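PDB 6J18: ESX-5 secretion system protein EccC5 from Mycobacterium tuberculosis, which is an ATPase in the membrane complex of the ESX-5 type VII secretion system, which exports EsxN and certain PE_PGRS and PPE proteins, here as its C-terminal FtsK/SpoIIIE-type domain. Local coordinates for residues 57-61 with 115-119; 91-95 with 263-267; 203-209 with 236-242. All coordinates share one frame; numbering follows the deposited sequence.

Contact 1 of 3, residues 57-61 with 115-119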
ATOM      1  N   VAL A  57      18.179  -4.783   0.161  1.00 20.52           N
ATOM      2  CA  VAL A  57      17.111  -5.723   0.487  1.00 20.39           C
ATOM      3  C   VAL A  57      16.826  -6.641  -0.704  1.00 22.46           C
ATOM      4  O   VAL A  57      16.344  -7.761  -0.535  1.00 24.22           O
ATOM      5  CB  VAL A  57      15.814  -4.993   0.924  1.00 24.60           C
ATOM      6  CG1 VAL A  57      15.100  -4.370  -0.268  1.00 24.79           C
ATOM      7  CG2 VAL A  57      14.885  -5.950   1.661  1.00 25.46           C
ATOM      8  N   ARG A  58      17.155  -6.173  -1.904  1.00 21.70           N
ATOM      9  CA  ARG A  58      16.956  -6.966  -3.111  1.00 23.97           C
ATOM     10  C   ARG A  58      17.996  -8.076  -3.212  1.00 24.97           C
ATOM     11  O   ARG A  58      17.718  -9.152  -3.744  1.00 24.53           O
ATOM     12  CB  ARG A  58      16.998  -6.071  -4.350  1.00 25.78           C
ATOM     13  CG  ARG A  58      15.700  -5.309  -4.569  1.00 24.86           C
ATOM     14  CD  ARG A  58      15.803  -4.301  -5.700  1.00 25.85           C
ATOM     15  NE  ARG A  58      14.509  -3.676  -5.959  1.00 27.55           N
ATOM     16  CZ  ARG A  58      14.340  -2.551  -6.644  1.00 26.69           C
ATOM     17  NH1 ARG A  58      15.388  -1.909  -7.146  1.00 25.54           N
ATOM     18  NH2 ARG A  58      13.119  -2.065  -6.825  1.00 26.32           N
ATOM     19  N   GLU A  59      19.192  -7.807  -2.699  1.00 27.05           N
ATOM     20  CA  GLU A  59      20.217  -8.835  -2.604  1.00 30.67           C
ATOM     21  C   GLU A  59      19.729  -9.980  -1.723  1.00 28.18           C
ATOM     22  O   GLU A  59      19.919 -11.155  -2.040  1.00 28.43           O
ATOM     23  CB  GLU A  59      21.528  -8.267  -2.048  1.00 36.99           C
ATOM     24  CG  GLU A  59      22.321  -7.417  -3.030  1.00 42.90           C
ATOM     25  CD  GLU A  59      23.629  -6.912  -2.447  1.00 49.06           C
ATOM     26  OE1 GLU A  59      23.671  -6.611  -1.234  1.00 50.54           O
ATOM     27  OE2 GLU A  59      24.621  -6.818  -3.202  1.00 52.02           O
ATOM     28  N   LEU A  60      19.088  -9.618  -0.617  1.00 24.13           N
ATOM     29  CA  LEU A  60      18.570 -10.592   0.334  1.00 24.89           C
ATOM     30  C   LEU A  60      17.343 -11.325  -0.204  1.00 25.85           C
ATOM     31  O   LEU A  60      17.186 -12.525   0.012  1.00 27.83           O
ATOM     32  CB  LEU A  60      18.228  -9.903   1.656  1.00 25.46           C
ATOM     33  CG  LEU A  60      19.396  -9.319   2.451  1.00 26.71           C
ATOM     34  CD1 LEU A  60      18.912  -8.764   3.783  1.00 26.27           C
ATOM     35  CD2 LEU A  60      20.469 -10.373   2.663  1.00 26.33           C
ATOM     36  N   ALA A  61      16.477 -10.595  -0.902  1.00 24.75           N
ATOM     37  CA  ALA A  61      15.234 -11.157  -1.422  1.00 24.40           C
ATOM     38  C   ALA A  61      15.492 -12.252  -2.454  1.00 25.88           C
ATOM     39  O   ALA A  61      14.730 -13.214  -2.554  1.00 24.19           O
ATOM     40  CB  ALA A  61      14.370 -10.058  -2.024  1.00 24.00           C
ATOM     41  N   SER A 115       8.842   1.116  -6.390  1.00 20.56           N
ATOM     42  CA  SER A 115      10.019   0.595  -7.075  1.00 21.71           C
ATOM     43  C   SER A 115       9.949  -0.929  -7.171  1.00 20.60           C
ATOM     44  O   SER A 115      10.286  -1.513  -8.203  1.00 20.36           O
ATOM     45  CB  SER A 115      11.296   1.025  -6.352  1.00 22.59           C
ATOM     46  OG  SER A 115      12.446   0.572  -7.042  1.00 23.46           O
ATOM     47  N   GLU A 116       9.493  -1.562  -6.096  1.00 19.69           N
ATOM     48  CA  GLU A 116       9.343  -3.011  -6.055  1.00 19.89           C
ATOM     49  C   GLU A 116       8.272  -3.493  -7.028  1.00 19.99           C
ATOM     50  O   GLU A 116       8.414  -4.549  -7.643  1.00 20.88           O
ATOM     51  CB  GLU A 116       9.009  -3.469  -4.635  1.00 19.78           C
ATOM     52  CG  GLU A 116      10.227  -3.693  -3.754  1.00 20.36           C
ATOM     53  CD  GLU A 116      11.113  -4.810  -4.266  1.00 22.70           C
ATOM     54  OE1 GLU A 116      12.022  -4.530  -5.079  1.00 24.76           O
ATOM     55  OE2 GLU A 116      10.896  -5.973  -3.864  1.00 21.09           O
ATOM     56  N   ILE A 117       7.199  -2.720  -7.155  1.00 19.96           N
ATOM     57  CA  ILE A 117       6.143  -3.034  -8.110  1.00 22.55           C
ATOM     58  C   ILE A 117       6.716  -3.066  -9.526  1.00 22.34           C
ATOM     59  O   ILE A 117       6.401  -3.958 -10.317  1.00 23.59           O
ATOM     60  CB  ILE A 117       4.987  -2.016  -8.029  1.00 22.19           C
ATOM     61  CG1 ILE A 117       4.210  -2.195  -6.722  1.00 21.36           C
ATOM     62  CG2 ILE A 117       4.051  -2.163  -9.217  1.00 22.97           C
ATOM     63  CD1 ILE A 117       3.154  -1.134  -6.492  1.00 21.64           C
ATOM     64  N   GLY A 118       7.577  -2.100  -9.830  1.00 21.13           N
ATOM     65  CA  GLY A 118       8.222  -2.030 -11.129  1.00 22.48           C
ATOM     66  C   GLY A 118       9.142  -3.208 -11.394  1.00 24.82           C
ATOM     67  O   GLY A 118       9.313  -3.623 -12.541  1.00 26.78           O
ATOM     68  N   ARG A 119       9.732  -3.750 -10.334  1.00 23.08           N
ATOM     69  CA  ARG A 119      10.639  -4.888 -10.458  1.00 23.67           C
ATOM     70  C   ARG A 119       9.888  -6.201 -10.666  1.00 24.85           C
ATOM     71  O   ARG A 119      10.272  -7.023 -11.499  1.00 25.01           O
ATOM     72  CB  ARG A 119      11.532  -5.002  -9.218  1.00 22.81           C
ATOM     73  CG  ARG A 119      12.372  -6.277  -9.183  1.00 26.12           C
ATOM     74  CD  ARG A 119      13.347  -6.300  -8.016  1.00 26.13           C
ATOM     75  NE  ARG A 119      12.699  -6.629  -6.748  1.00 25.53           N
ATOM     76  CZ  ARG A 119      12.514  -7.868  -6.302  1.00 27.86           C
ATOM     77  NH1 ARG A 119      12.922  -8.905  -7.025  1.00 28.40           N
ATOM     78  NH2 ARG A 119      11.918  -8.074  -5.135  1.00 25.63           N
TER
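R58 reaches from helix 54-61 to helix 106-120 and sets its guanidinium against E116 and S115. The helices themselves stay well apart. The axes of the two segments come no closer than 13.3 Å and run at 41° to each other. A long side chain has to span this gap, and R58 does so with a chain extended from CG to NE.

The tight part is a network of charges around one carboxylate. R58 NE gives E116 OE1 a nearly straight salt-bridge hydrogen bond of 2.8 Å (165°), and the oxygen lies in the guanidinium plane. R58 NH2 bonds to S115 OG at 2.7 Å, with the hydroxyl tilted from that plane. A further bond from R58 NH2 to E116 OE1, at 3.2 Å, is weak. R119 takes the same carboxylate side-on with two nitrogens. R119 NE donates to E116 OE1 at 2.8 Å and R119 NH2 to E116 OE2 at 2.7 Å. The chain of R119 bends at chi3 (78°), which turns its guanidinium back to E116. The two NE atoms, of R58 and R119, approach E116 OE1 from opposite faces of the carboxylate plane. R58 NE and R119 NE are 3.6 Å apart, and the carboxylate between them probably offsets the two positive charges. E116 OE2 also accepts from A75 N, so both oxygens are held and the carboxylate cannot easily rotate.

The loose side is toward A61, whose CB only comes within 4.4 Å of R119 NH2. R58, A61, S115 and R119 are all partly open to solvent, while E116 is buried. Strand 75-79 runs beside this network: V57 packs on A75 and I78, A61 touches A75 and also Y87 of strand 85-87, and E116 rests on I74 just ahead of the strand.

Contact 2 of 3, residues 91-95 with 263-267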
ATOM      1  N   ALA A  91      -0.779 -13.063   0.641  1.00 28.68           N
ATOM      2  CA  ALA A  91      -1.490 -14.277   1.031  1.00 30.59           C
ATOM      3  C   ALA A  91      -2.218 -14.048   2.354  1.00 31.43           C
ATOM      4  O   ALA A  91      -3.282 -14.614   2.598  1.00 32.50           O
ATOM      5  CB  ALA A  91      -0.530 -15.450   1.141  1.00 32.28           C
ATOM      6  N   GLU A  92      -1.627 -13.210   3.203  1.00 31.17           N
ATOM      7  CA  GLU A  92      -2.216 -12.849   4.489  1.00 33.04           C
ATOM      8  C   GLU A  92      -3.174 -11.668   4.357  1.00 30.83           C
ATOM      9  O   GLU A  92      -4.323 -11.736   4.800  1.00 31.43           O
ATOM     10  CB  GLU A  92      -1.127 -12.509   5.511  1.00 36.63           C
ATOM     11  CG  GLU A  92      -0.662 -13.689   6.343  1.00 44.86           C
ATOM     12  CD  GLU A  92       0.321 -13.290   7.435  1.00 51.24           C
ATOM     13  OE1 GLU A  92       0.504 -12.073   7.671  1.00 51.93           O
ATOM     14  OE2 GLU A  92       0.907 -14.197   8.064  1.00 55.99           O
ATOM     15  N   ASN A  93      -2.688 -10.582   3.766  1.00 27.91           N
ATOM     16  CA  ASN A  93      -3.487  -9.375   3.618  1.00 27.08           C
ATOM     17  C   ASN A  93      -3.095  -8.590   2.370  1.00 25.34           C
ATOM     18  O   ASN A  93      -1.922  -8.534   2.002  1.00 24.32           O
ATOM     19  CB  ASN A  93      -3.348  -8.494   4.859  1.00 27.27           C
ATOM     20  CG  ASN A  93      -4.457  -7.466   4.966  1.00 26.35           C
ATOM     21  OD1 ASN A  93      -4.417  -6.416   4.323  1.00 23.93           O
ATOM     22  ND2 ASN A  93      -5.460  -7.768   5.782  1.00 26.61           N
ATOM     23  N   SER A  94      -4.084  -7.969   1.735  1.00 24.76           N
ATOM     24  CA  SER A  94      -3.869  -7.273   0.471  1.00 23.90           C
ATOM     25  C   SER A  94      -3.387  -5.835   0.647  1.00 23.60           C
ATOM     26  O   SER A  94      -3.016  -5.180  -0.328  1.00 23.34           O
ATOM     27  CB  SER A  94      -5.160  -7.272  -0.355  1.00 23.62           C
ATOM     28  OG  SER A  94      -5.590  -8.589  -0.647  1.00 24.78           O
ATOM     29  N   HIS A  95      -3.384  -5.344   1.882  1.00 23.13           N
ATOM     30  CA  HIS A  95      -3.217  -3.910   2.112  1.00 23.11           C
ATOM     31  C   HIS A  95      -2.086  -3.543   3.067  1.00 24.01           C
ATOM     32  O   HIS A  95      -1.429  -4.412   3.642  1.00 25.77           O
ATOM     33  CB  HIS A  95      -4.526  -3.324   2.643  1.00 22.43           C
ATOM     34  CG  HIS A  95      -5.739  -3.795   1.906  1.00 23.17           C
ATOM     35  ND1 HIS A  95      -5.960  -3.502   0.577  1.00 22.90           N
ATOM     36  CD2 HIS A  95      -6.795  -4.539   2.309  1.00 23.25           C
ATOM     37  CE1 HIS A  95      -7.102  -4.044   0.195  1.00 22.92           C
ATOM     38  NE2 HIS A  95      -7.629  -4.681   1.225  1.00 23.68           N
ATOM     39  N   ALA A 263     -10.458  -4.911   8.107  1.00 38.76           N
ATOM     40  CA  ALA A 263      -9.867  -5.984   7.314  1.00 37.80           C
ATOM     41  C   ALA A 263      -8.547  -6.451   7.922  1.00 38.12           C
ATOM     42  O   ALA A 263      -7.844  -7.277   7.339  1.00 37.91           O
ATOM     43  CB  ALA A 263      -9.660  -5.530   5.878  1.00 35.73           C
ATOM     44  N   ASN A 264      -8.224  -5.910   9.096  1.00 38.88           N
ATOM     45  CA  ASN A 264      -7.002  -6.251   9.823  1.00 39.75           C
ATOM     46  C   ASN A 264      -5.738  -6.060   8.989  1.00 36.28           C
ATOM     47  O   ASN A 264      -4.818  -6.878   9.040  1.00 35.90           O
ATOM     48  CB  ASN A 264      -7.071  -7.691  10.338  1.00 45.16           C
ATOM     49  CG  ASN A 264      -8.088  -7.863  11.450  1.00 51.31           C
ATOM     50  OD1 ASN A 264      -8.975  -8.712  11.371  1.00 54.69           O
ATOM     51  ND2 ASN A 264      -7.962  -7.055  12.498  1.00 53.60           N
ATOM     52  N   ALA A 265      -5.699  -4.976   8.220  1.00 31.85           N
ATOM     53  CA  ALA A 265      -4.528  -4.650   7.416  1.00 29.13           C
ATOM     54  C   ALA A 265      -3.330  -4.354   8.311  1.00 27.90           C
ATOM     55  O   ALA A 265      -3.490  -3.793   9.396  1.00 28.29           O
ATOM     56  CB  ALA A 265      -4.819  -3.464   6.505  1.00 27.28           C
ATOM     57  N   PRO A 266      -2.128  -4.746   7.864  1.00 28.52           N
ATOM     58  CA  PRO A 266      -0.893  -4.431   8.590  1.00 27.81           C
ATOM     59  C   PRO A 266      -0.721  -2.929   8.782  1.00 26.15           C
ATOM     60  O   PRO A 266      -0.960  -2.159   7.851  1.00 25.86           O
ATOM     61  CB  PRO A 266       0.204  -4.994   7.681  1.00 28.94           C
ATOM     62  CG  PRO A 266      -0.470  -6.065   6.898  1.00 31.24           C
ATOM     63  CD  PRO A 266      -1.873  -5.582   6.677  1.00 30.06           C
ATOM     64  N   LEU A 267      -0.318  -2.522   9.979  1.00 24.85           N
ATOM     65  CA  LEU A 267      -0.132  -1.111  10.282  1.00 23.84           C
ATOM     66  C   LEU A 267       1.286  -0.833  10.766  1.00 23.80           C
ATOM     67  O   LEU A 267       1.681  -1.274  11.845  1.00 24.12           O
ATOM     68  CB  LEU A 267      -1.146  -0.653  11.331  1.00 24.88           C
ATOM     69  CG  LEU A 267      -0.997   0.771  11.871  1.00 24.14           C
ATOM     70  CD1 LEU A 267      -1.214   1.798  10.778  1.00 22.40           C
ATOM     71  CD2 LEU A 267      -1.971   0.997  13.012  1.00 25.31           C
TER
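N93 has the largest share of this contact, lying against the backbone of A263 to P266. Its CG is anti to the backbone N (chi1 -162°), which directs the amide toward the other loop. N93 CB comes first and meets the proline ring, 3.7 Å from P266 CD. N93 CG follows, 3.6 Å from the same P266 CD and almost as near to A265 CA. The amide then splits its two ends between two tasks. N93 OD1 turns back to its own segment and accepts from H95 N at 2.9 Å (149°), with the donor tilted from the carbonyl plane. N93 OD1 also lies 3.6 Å from A265 CA. N93 ND2 reaches across to A263 O at 2.9 Å, but the bond is bent (127°) and weak. N264 O is also near N93 ND2, at 3.4 Å, without a hydrogen bond.

The bond from H95 N to N93 OD1 closes an Asx turn, just ahead of strand 96-100. The other loop ends helix 255-262 with a Schellman motif, in which N264 is the C-prime residue with positive phi. From there the chain passes through A265 and P266 into strand 267-269, which pairs in parallel with strand 96-100, and P266 and M97 share a backbone hydrogen bond.

H95 CB packs on A265 CB at 3.9 Å. The backbone oxygen H95 O lies 3.3 Å from P266 CD, against the proline ring. The imidazole is buried and held at both nitrogens by partners beyond the two loops: ND1 pairs with V239 N, and NE2 with V229 O. S94 CB covers the centre of one face of that ring.

Contact 3 of 3, residues 203-209 with 236-242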
ATOM      1  N   GLU A 203      -3.250  -6.350 -11.697  1.00 24.71           N
ATOM      2  CA  GLU A 203      -3.406  -6.040 -10.281  1.00 26.51           C
ATOM      3  C   GLU A 203      -3.484  -4.529 -10.118  1.00 23.48           C
ATOM      4  O   GLU A 203      -2.730  -3.795 -10.753  1.00 24.74           O
ATOM      5  CB  GLU A 203      -2.248  -6.631  -9.464  1.00 31.13           C
ATOM      6  CG  GLU A 203      -2.200  -8.156  -9.497  1.00 36.24           C
ATOM      7  CD  GLU A 203      -3.332  -8.779  -8.711  1.00 40.15           C
ATOM      8  OE1 GLU A 203      -3.415  -8.578  -7.471  1.00 40.67           O
ATOM      9  OE2 GLU A 203      -4.160  -9.465  -9.342  1.00 43.57           O
ATOM     10  N   ILE A 204      -4.417  -4.065  -9.292  1.00 21.01           N
ATOM     11  CA  ILE A 204      -4.619  -2.633  -9.098  1.00 21.75           C
ATOM     12  C   ILE A 204      -4.097  -2.176  -7.741  1.00 22.76           C
ATOM     13  O   ILE A 204      -4.550  -2.647  -6.699  1.00 22.70           O
ATOM     14  CB  ILE A 204      -6.109  -2.253  -9.227  1.00 22.75           C
ATOM     15  CG1 ILE A 204      -6.579  -2.465 -10.667  1.00 24.62           C
ATOM     16  CG2 ILE A 204      -6.335  -0.806  -8.807  1.00 22.02           C
ATOM     17  CD1 ILE A 204      -8.061  -2.255 -10.866  1.00 25.97           C
ATOM     18  N   PHE A 205      -3.133  -1.262  -7.764  1.00 21.74           N
ATOM     19  CA  PHE A 205      -2.594  -0.683  -6.541  1.00 20.87           C
ATOM     20  C   PHE A 205      -3.105   0.738  -6.345  1.00 20.94           C
ATOM     21  O   PHE A 205      -2.715   1.650  -7.076  1.00 22.73           O
ATOM     22  CB  PHE A 205      -1.062  -0.684  -6.563  1.00 21.67           C
ATOM     23  CG  PHE A 205      -0.448  -2.054  -6.481  1.00 21.89           C
ATOM     24  CD1 PHE A 205      -0.300  -2.834  -7.616  1.00 22.15           C
ATOM     25  CD2 PHE A 205      -0.007  -2.554  -5.266  1.00 21.39           C
ATOM     26  CE1 PHE A 205       0.271  -4.094  -7.539  1.00 22.68           C
ATOM     27  CE2 PHE A 205       0.566  -3.811  -5.183  1.00 22.61           C
ATOM     28  CZ  PHE A 205       0.705  -4.581  -6.319  1.00 23.16           C
ATOM     29  N   LEU A 206      -3.986   0.923  -5.368  1.00 20.51           N
ATOM     30  CA  LEU A 206      -4.414   2.258  -4.979  1.00 21.88           C
ATOM     31  C   LEU A 206      -3.462   2.790  -3.919  1.00 22.13           C
ATOM     32  O   LEU A 206      -3.502   2.364  -2.765  1.00 24.24           O
ATOM     33  CB  LEU A 206      -5.852   2.251  -4.456  1.00 23.04           C
ATOM     34  CG  LEU A 206      -6.345   3.560  -3.826  1.00 25.26           C
ATOM     35  CD1 LEU A 206      -6.244   4.717  -4.812  1.00 25.55           C
ATOM     36  CD2 LEU A 206      -7.771   3.409  -3.318  1.00 27.00           C
ATOM     37  N   ILE A 207      -2.597   3.714  -4.320  1.00 22.43           N
ATOM     38  CA  ILE A 207      -1.584   4.246  -3.420  1.00 22.81           C
ATOM     39  C   ILE A 207      -1.889   5.692  -3.051  1.00 23.33           C
ATOM     40  O   ILE A 207      -1.948   6.565  -3.917  1.00 23.00           O
ATOM     41  CB  ILE A 207      -0.185   4.153  -4.046  1.00 23.27           C
ATOM     42  CG1 ILE A 207       0.168   2.687  -4.306  1.00 24.49           C
ATOM     43  CG2 ILE A 207       0.848   4.801  -3.138  1.00 21.96           C
ATOM     44  CD1 ILE A 207       1.437   2.491  -5.095  1.00 24.75           C
ATOM     45  N   VAL A 208      -2.088   5.935  -1.760  1.00 22.60           N
ATOM     46  CA  VAL A 208      -2.454   7.260  -1.275  1.00 23.21           C
ATOM     47  C   VAL A 208      -1.457   7.787  -0.248  1.00 23.40           C
ATOM     48  O   VAL A 208      -1.298   7.211   0.828  1.00 23.49           O
ATOM     49  CB  VAL A 208      -3.859   7.253  -0.642  1.00 23.46           C
ATOM     50  CG1 VAL A 208      -4.258   8.662  -0.222  1.00 22.10           C
ATOM     51  CG2 VAL A 208      -4.878   6.662  -1.607  1.00 22.26           C
ATOM     52  N   ASP A 209      -0.786   8.882  -0.587  1.00 23.65           N
ATOM     53  CA  ASP A 209       0.118   9.540   0.347  1.00 24.99           C
ATOM     54  C   ASP A 209      -0.606  10.715   0.997  1.00 24.78           C
ATOM     55  O   ASP A 209      -1.355  11.428   0.329  1.00 22.87           O
ATOM     56  CB  ASP A 209       1.390  10.013  -0.366  1.00 23.95           C
ATOM     57  CG  ASP A 209       2.552  10.241   0.588  1.00 22.95           C
ATOM     58  OD1 ASP A 209       2.418   9.917   1.786  1.00 19.99           O
ATOM     59  OD2 ASP A 209       3.609  10.729   0.135  1.00 22.76           O
ATOM     60  N   GLY A 236      -8.376  -8.296  -7.183  1.00 22.96           N
ATOM     61  CA  GLY A 236      -6.995  -7.921  -7.423  1.00 23.89           C
ATOM     62  C   GLY A 236      -6.682  -6.494  -7.015  1.00 25.19           C
ATOM     63  O   GLY A 236      -5.990  -5.771  -7.732  1.00 27.32           O
ATOM     64  N   LEU A 237      -7.192  -6.090  -5.858  1.00 22.85           N
ATOM     65  CA  LEU A 237      -6.999  -4.731  -5.368  1.00 22.63           C
ATOM     66  C   LEU A 237      -6.016  -4.686  -4.202  1.00 23.01           C
ATOM     67  O   LEU A 237      -6.037  -5.551  -3.325  1.00 22.95           O
ATOM     68  CB  LEU A 237      -8.340  -4.124  -4.945  1.00 22.69           C
ATOM     69  CG  LEU A 237      -8.310  -2.771  -4.230  1.00 23.43           C
ATOM     70  CD1 LEU A 237      -7.773  -1.679  -5.148  1.00 24.27           C
ATOM     71  CD2 LEU A 237      -9.690  -2.412  -3.704  1.00 23.78           C
ATOM     72  N   HIS A 238      -5.151  -3.677  -4.205  1.00 23.08           N
ATOM     73  CA  HIS A 238      -4.238  -3.437  -3.094  1.00 23.10           C
ATOM     74  C   HIS A 238      -4.287  -1.971  -2.686  1.00 23.57           C
ATOM     75  O   HIS A 238      -3.974  -1.088  -3.484  1.00 24.77           O
ATOM     76  CB  HIS A 238      -2.808  -3.832  -3.464  1.00 23.96           C
ATOM     77  CG  HIS A 238      -2.671  -5.252  -3.916  1.00 23.81           C
ATOM     78  ND1 HIS A 238      -2.646  -6.313  -3.036  1.00 24.43           N
ATOM     79  CD2 HIS A 238      -2.553  -5.786  -5.154  1.00 22.83           C
ATOM     80  CE1 HIS A 238      -2.517  -7.440  -3.714  1.00 24.49           C
ATOM     81  NE2 HIS A 238      -2.461  -7.148  -5.000  1.00 23.48           N
ATOM     82  N   VAL A 239      -4.683  -1.715  -1.445  1.00 22.94           N
ATOM     83  CA  VAL A 239      -4.751  -0.350  -0.938  1.00 23.34           C
ATOM     84  C   VAL A 239      -3.595  -0.068   0.017  1.00 23.93           C
ATOM     85  O   VAL A 239      -3.468  -0.706   1.062  1.00 22.61           O
ATOM     86  CB  VAL A 239      -6.085  -0.078  -0.221  1.00 24.28           C
ATOM     87  CG1 VAL A 239      -6.146   1.364   0.248  1.00 24.69           C
ATOM     88  CG2 VAL A 239      -7.256  -0.388  -1.146  1.00 24.19           C
ATOM     89  N   ILE A 240      -2.751   0.888  -0.355  1.00 24.88           N
ATOM     90  CA  ILE A 240      -1.586   1.246   0.445  1.00 23.90           C
ATOM     91  C   ILE A 240      -1.625   2.739   0.771  1.00 23.18           C
ATOM     92  O   ILE A 240      -1.512   3.581  -0.120  1.00 21.30           O
ATOM     93  CB  ILE A 240      -0.277   0.896  -0.284  1.00 24.00           C
ATOM     94  CG1 ILE A 240      -0.284  -0.578  -0.698  1.00 26.33           C
ATOM     95  CG2 ILE A 240       0.916   1.175   0.608  1.00 23.35           C
ATOM     96  CD1 ILE A 240       0.906  -0.987  -1.537  1.00 27.71           C
ATOM     97  N   VAL A 241      -1.793   3.058   2.052  1.00 21.84           N
ATOM     98  CA  VAL A 241      -2.075   4.427   2.482  1.00 22.90           C
ATOM     99  C   VAL A 241      -1.149   4.895   3.608  1.00 23.98           C
ATOM    100  O   VAL A 241      -0.789   4.115   4.489  1.00 21.93           O
ATOM    101  CB  VAL A 241      -3.548   4.557   2.956  1.00 38.41           C
ATOM    102  CG1 VAL A 241      -3.856   5.971   3.410  1.00 40.31           C
ATOM    103  CG2 VAL A 241      -4.503   4.141   1.851  1.00 38.25           C
ATOM    104  N   THR A 242      -0.762   6.168   3.568  1.00 24.57           N
ATOM    105  CA  THR A 242      -0.022   6.777   4.668  1.00 23.94           C
ATOM    106  C   THR A 242      -0.801   7.932   5.290  1.00 24.18           C
ATOM    107  O   THR A 242      -1.611   8.581   4.625  1.00 20.29           O
ATOM    108  CB  THR A 242       1.355   7.303   4.218  1.00 22.44           C
ATOM    109  OG1 THR A 242       1.183   8.469   3.403  1.00 23.39           O
ATOM    110  CG2 THR A 242       2.111   6.237   3.443  1.00 20.51           C
TER
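H238 NE2 donates to E203 OE1 at 3.0 Å, at one end of a pair of parallel strands. The strands belong to a beta-alpha-beta unit made of strand 203-208, helix 232-235 and strand 237-244. E203 OE1 uses the lone pair away from its other oxygen, and it sits 24° out of the imidazole plane. At the far end T242 OG1 donates to D209 OD1, modelled at 2.5 Å, a length too short to be trusted. The run of apolar residues leading to D209 and D210 fits a Walker B motif. D209 OD2 bonds to T107 OG1 of the predicted ATP-binding loop.

Between these ends lies a regular parallel ladder. I204 N to G236 O (2.8 Å) opens it, and T242 N to V208 O (3.0 Å) closes it. CA-H...O contacts accompany the backbone bonds.

Packing fills both faces. I204, L206 and V208 share one face with L237, V239 and V241. Here L237 CD1 meets I204 CG2 at 4.0 Å. F205, I207, H238 and I240 line the other face. The rings of F205 and H238 form an offset stack, with centroids 4.7 Å apart and planes 23° apart. F90 stacks on H238 as well. At the edge of the phenyl ring, F205 CD2 lies 4.1 Å from I240 CD1.

Contact 3 is central, about 5 Å from the chain centre, and touches both others. It meets contact 2 through a probable hydrogen bond between S94 O and H238 ND1, 3.0 Å long, and H95 also reaches the same strand. In sequence, contact 3 is nested inside the loop closed by contact 2. Contact 1 meets it by packing, with I117 CD1 3.7 Å from F205 CD2. Contacts 1 and 2 do not touch; their nearest atoms are about 10 Å apart. Only contact 3 approaches the nucleotide closely: the D209 side chain is about 4 Å from the magnesium ion and 5 Å from ATP. The S115 side chain in contact 1 is about 12 Å from ATP.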